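Local coordinates for FAD dependent oxidoreductase domain-containing protein (PDB 3C4N) that is of unknown function but binds ADP and is probably an FAD-dependent oxidoreductase, at residues Gly48-Phe53 against Leu382-Ala387; Leu276-Gln281 against Asp326-Leu331. All blocks are in the same frame, centred on the assembly; numbering follows the deposited sequence.

How the contacts relate
Along the chain, both segments of contact 2 fall between the two of contact 1: Gly-48-Phe-53 come first, then Leu-276-Gln-281 and Asp-326-Leu-331, and finally Leu-382-Ala-387. The two contacts share no helix, strand or sheet. Contact 1 joins helices 46-58 and 379-398 beside the nucleotide-binding sheet, whereas contact 2 lays a loop against the other large mixed sheet. Their centres are 30 Å apart, with the middle of the molecule lying between them, and their nearest atoms are about 14 Å apart. Contact 1 brings the C-terminal helix back to the dinucleotide-binding region near ADP, and contact 2 is core packing in the other half of the molecule.

Contact 1: residues Gly48-Phe53 against Leu382-Ala387; sequences GAACAF and LGLAAA
Ala-50 and Cys-51 meet Ala-387 and Leu-384 where the first helix of the Rossmann-type nucleotide-binding fold, which carries Gly-48 of the probable GxGxxG motif, packs on the C-terminal helix 379-398. The axes of these short segments approach to 8.7 Å and cross at -45°, a spacing that suits alanines, whose side chains end at CB.

The apolar packing centres on Ala-387. Its methyl points at the other helix and lies against the Ala-50/Cys-51 step, with Cys-51 N 3.7 Å from Ala-387 CB; Ala-50 CB and Cys-51 CB are slightly farther from it, at 3.9 and 4.0 Å. Ala-50 is touched a second time, by one branch of Leu-384. The leucine CB does not point at the other helix, but CG, anti to the carbonyl carbon (chi1 -69°), lets CD2 extend to Ala-50 CB at 3.7 Å. The same leucine also touches Tyr-54 and Leu-106, filling the corner between helices 46-58, 379-398 and 96-107.

ADP lies about 8 Å from the side chain of Ala-50, and Ala-387 also touches Met-47, a residue of the ADP site.

Ala-385 N is hydrogen-bonded to Thr-102 OG1 at a kink in its helix. The Cys-51 sulfur, turned opposite its own amide nitrogen (chi1 -163°), has SG 3.6 Å from Ala-387 O.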
loop_
_atom_site.group_PDB
_atom_site.type_symbol
_atom_site.label_atom_id
_atom_site.label_comp_id
_atom_site.label_asym_id
_atom_site.label_seq_id
_atom_site.Cartn_x
_atom_site.Cartn_y
_atom_site.Cartn_z
ATOM N N GLY A 48 10.025 11.025 -1.156
ATOM C CA GLY A 48 8.945 10.895 -0.186
ATOM C C GLY A 48 8.934 9.549 0.531
ATOM O O GLY A 48 8.725 9.442 1.740
ATOM N N ALA A 49 9.165 8.497 -0.227
ATOM C CA ALA A 49 9.190 7.170 0.350
ATOM C C ALA A 49 10.318 7.057 1.372
ATOM O O ALA A 49 10.134 6.462 2.427
ATOM C CB ALA A 49 9.368 6.122 -0.747
ATOM N N ALA A 50 11.487 7.611 1.067
ATOM C CA ALA A 50 12.608 7.525 2.007
ATOM C C ALA A 50 12.338 8.347 3.258
ATOM O O ALA A 50 12.611 7.905 4.377
ATOM C CB ALA A 50 13.891 8.003 1.351
ATOM N N CYS A 51 11.795 9.543 3.054
ATOM C CA CYS A 51 11.480 10.443 4.155
ATOM C C CYS A 51 10.438 9.807 5.072
ATOM O O CYS A 51 10.569 9.876 6.293
ATOM C CB CYS A 51 10.978 11.781 3.608
ATOM S SG CYS A 51 11.003 13.123 4.808
ATOM N N ALA A 52 9.414 9.179 4.489
ATOM C CA ALA A 52 8.368 8.532 5.292
ATOM C C ALA A 52 8.968 7.385 6.095
ATOM O O ALA A 52 8.574 7.142 7.235
ATOM C CB ALA A 52 7.238 8.020 4.405
ATOM N N PHE A 53 9.930 6.691 5.498
ATOM C CA PHE A 53 10.589 5.593 6.187
ATOM C C PHE A 53 11.381 6.121 7.397
ATOM O O PHE A 53 11.198 5.643 8.517
ATOM C CB PHE A 53 11.519 4.854 5.231
ATOM C CG PHE A 53 12.409 3.869 5.906
ATOM C CD1 PHE A 53 11.880 2.755 6.539
ATOM C CD2 PHE A 53 13.783 4.060 5.920
ATOM C CE1 PHE A 53 12.713 1.832 7.185
ATOM C CE2 PHE A 53 14.628 3.151 6.559
ATOM C CZ PHE A 53 14.092 2.033 7.192
ATOM N N LEU A 382 23.050 11.844 -3.488
ATOM C CA LEU A 382 22.679 12.604 -2.299
ATOM C C LEU A 382 21.210 12.531 -1.848
ATOM O O LEU A 382 20.843 13.178 -0.867
ATOM C CB LEU A 382 23.027 14.073 -2.557
ATOM C CG LEU A 382 24.430 14.380 -3.103
ATOM C CD1 LEU A 382 24.484 15.797 -3.656
ATOM C CD2 LEU A 382 25.453 14.186 -2.017
ATOM N N GLY A 383 20.376 11.760 -2.546
ATOM C CA GLY A 383 18.955 11.678 -2.212
ATOM C C GLY A 383 18.535 11.270 -0.805
ATOM O O GLY A 383 17.805 12.002 -0.146
ATOM N N LEU A 384 18.965 10.098 -0.347
ATOM C CA LEU A 384 18.603 9.630 0.987
ATOM C C LEU A 384 18.965 10.648 2.064
ATOM O O LEU A 384 18.136 10.987 2.903
ATOM C CB LEU A 384 19.289 8.290 1.293
ATOM C CG LEU A 384 18.802 7.077 0.489
ATOM C CD1 LEU A 384 19.689 5.833 0.743
ATOM C CD2 LEU A 384 17.368 6.793 0.896
ATOM N N ALA A 385 20.197 11.150 2.016
ATOM C CA ALA A 385 20.685 12.115 2.995
ATOM C C ALA A 385 19.737 13.280 3.200
ATOM O O ALA A 385 19.460 13.668 4.342
ATOM C CB ALA A 385 22.060 12.633 2.577
ATOM N N ALA A 386 19.232 13.842 2.106
ATOM C CA ALA A 386 18.321 14.981 2.217
ATOM C C ALA A 386 16.975 14.581 2.824
ATOM O O ALA A 386 16.339 15.388 3.504
ATOM C CB ALA A 386 18.129 15.642 0.847
ATOM N N ALA A 387 16.545 13.339 2.596
ATOM C CA ALA A 387 15.274 12.877 3.162
ATOM C C ALA A 387 15.442 12.576 4.649
ATOM O O ALA A 387 14.523 12.783 5.435
ATOM C CB ALA A 387 14.773 11.629 2.426
#

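Contact 2: residues Leu276-Gln281 against Asp326-Leu331; sequences LTLRPQ and DAVPAL
Leu-331 has the most surface buried here, and it meets strand 276-281 through its methyls: CD2 lies 4.3 Å from Leu-276 CD1. Its other branch faces Leu-278, with CD1 4.7 Å from Leu-278 CD2, a looser approach. Leu-331 thus lies across from two leucines that stand two residues apart in the strand and point to the same face of the sheet.

Leu-278 makes the second contact, CD1 to Val-328 CG1 at 4.3 Å. Its CG is anti to the carbonyl carbon (chi1 -69°), and CD1 continues away from CA in an extended chain (chi2 178°), which carries that methyl out to the loop. The branched valine offers a compact apolar surface suited to meeting it.

Leu-276 completes the group and also packs on Leu-324 of helix 315-324, which Leu-331 touches as well.

On the loop side, the backbone bond from Leu-331 N to Val-328 O, 2.8 Å long, closes a tight 3-10 turn and brings both side chains toward the strand. Leucine and valine suit this buried place because they bring no polar groups to satisfy. Away from the ADP site, this is ordinary hydrophobic core packing: strand 276-281 runs antiparallel between strands 270-273 and 284-288 of a mixed sheet, with one face covered by helix 315-324 and the 3-10 turn after it.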
loop_
_atom_site.group_PDB
_atom_site.type_symbol
_atom_site.label_atom_id
_atom_site.label_comp_id
_atom_site.label_asym_id
_atom_site.label_seq_id
_atom_site.Cartn_x
_atom_site.Cartn_y
_atom_site.Cartn_z
ATOM N N LEU A 276 27.163 13.332 -21.075
ATOM C CA LEU A 276 26.251 12.233 -21.309
ATOM C C LEU A 276 26.723 10.995 -20.545
ATOM O O LEU A 276 27.918 10.831 -20.306
ATOM C CB LEU A 276 26.153 11.951 -22.809
ATOM C CG LEU A 276 25.383 10.711 -23.277
ATOM C CD1 LEU A 276 24.862 10.953 -24.677
ATOM C CD2 LEU A 276 26.287 9.498 -23.230
ATOM N N THR A 277 25.792 10.131 -20.140
ATOM C CA THR A 277 26.173 8.928 -19.399
ATOM C C THR A 277 25.684 7.623 -20.047
ATOM O O THR A 277 24.586 7.559 -20.581
ATOM C CB THR A 277 25.637 8.978 -17.938
ATOM O OG1 THR A 277 26.106 10.165 -17.294
ATOM C CG2 THR A 277 26.105 7.781 -17.144
ATOM N N LEU A 278 26.517 6.589 -20.004
ATOM C CA LEU A 278 26.134 5.294 -20.529
ATOM C C LEU A 278 26.076 4.351 -19.329
ATOM O O LEU A 278 27.104 3.911 -18.802
ATOM C CB LEU A 278 27.135 4.815 -21.584
ATOM C CG LEU A 278 27.106 5.644 -22.886
ATOM C CD1 LEU A 278 28.155 5.142 -23.890
ATOM C CD2 LEU A 278 25.707 5.555 -23.505
ATOM N N ARG A 279 24.847 4.080 -18.885
ATOM C CA ARG A 279 24.584 3.230 -17.733
ATOM C C ARG A 279 24.296 1.803 -18.146
ATOM O O ARG A 279 23.204 1.492 -18.635
ATOM C CB ARG A 279 23.393 3.787 -16.936
ATOM C CG ARG A 279 22.656 2.782 -16.013
ATOM C CD ARG A 279 23.470 2.354 -14.794
ATOM N NE ARG A 279 22.618 2.032 -13.633
ATOM C CZ ARG A 279 22.279 0.805 -13.234
ATOM N NH1 ARG A 279 22.712 -0.264 -13.889
ATOM N NH2 ARG A 279 21.502 0.646 -12.176
ATOM N N PRO A 280 25.280 0.907 -17.965
ATOM C CA PRO A 280 25.080 -0.500 -18.330
ATOM C C PRO A 280 23.915 -1.091 -17.533
ATOM O O PRO A 280 23.854 -0.954 -16.312
ATOM C CB PRO A 280 26.422 -1.143 -17.981
ATOM C CG PRO A 280 26.956 -0.253 -16.882
ATOM C CD PRO A 280 26.617 1.122 -17.382
ATOM N N GLN A 281 22.992 -1.746 -18.225
ATOM C CA GLN A 281 21.833 -2.317 -17.556
ATOM C C GLN A 281 21.072 -3.279 -18.466
ATOM O O GLN A 281 20.919 -3.023 -19.661
ATOM C CB GLN A 281 20.900 -1.193 -17.106
ATOM C CG GLN A 281 19.743 -1.656 -16.261
ATOM C CD GLN A 281 18.749 -0.542 -15.973
ATOM O OE1 GLN A 281 19.061 0.448 -15.279
ATOM N NE2 GLN A 281 17.538 -0.693 -16.514
ATOM N N ASP A 326 31.513 11.009 -33.139
ATOM C CA ASP A 326 32.871 10.697 -33.527
ATOM C C ASP A 326 33.568 10.030 -32.348
ATOM O O ASP A 326 34.071 8.911 -32.464
ATOM C CB ASP A 326 33.606 11.962 -33.974
ATOM C CG ASP A 326 32.998 12.572 -35.231
ATOM O OD1 ASP A 326 32.744 11.824 -36.192
ATOM O OD2 ASP A 326 32.770 13.793 -35.266
ATOM N N ALA A 327 33.561 10.700 -31.201
ATOM C CA ALA A 327 34.204 10.165 -30.003
ATOM C C ALA A 327 33.604 8.843 -29.539
ATOM O O ALA A 327 34.321 7.957 -29.071
ATOM C CB ALA A 327 34.127 11.188 -28.870
ATOM N N VAL A 328 32.287 8.716 -29.670
ATOM C CA VAL A 328 31.574 7.519 -29.240
ATOM C C VAL A 328 30.785 6.941 -30.419
ATOM O O VAL A 328 29.569 7.087 -30.512
ATOM C CB VAL A 328 30.648 7.885 -28.064
ATOM C CG1 VAL A 328 29.990 6.649 -27.479
ATOM C CG2 VAL A 328 31.463 8.616 -27.013
ATOM N N PRO A 329 31.485 6.254 -31.333
ATOM C CA PRO A 329 30.892 5.645 -32.528
ATOM C C PRO A 329 29.596 4.891 -32.277
ATOM O O PRO A 329 28.713 4.864 -33.135
ATOM C CB PRO A 329 32.002 4.727 -33.036
ATOM C CG PRO A 329 33.247 5.444 -32.609
ATOM C CD PRO A 329 32.898 5.855 -31.194
ATOM N N ALA A 330 29.490 4.281 -31.102
ATOM C CA ALA A 330 28.306 3.517 -30.743
ATOM C C ALA A 330 27.036 4.357 -30.868
ATOM O O ALA A 330 25.946 3.819 -31.030
ATOM C CB ALA A 330 28.445 2.976 -29.318
ATOM N N LEU A 331 27.173 5.672 -30.789
ATOM C CA LEU A 331 26.014 6.537 -30.903
ATOM C C LEU A 331 25.592 6.720 -32.357
ATOM O O LEU A 331 24.544 7.299 -32.630
ATOM C CB LEU A 331 26.309 7.899 -30.270
ATOM C CG LEU A 331 25.976 8.060 -28.788
ATOM C CD1 LEU A 331 26.408 6.835 -27.988
ATOM C CD2 LEU A 331 26.642 9.315 -28.290
#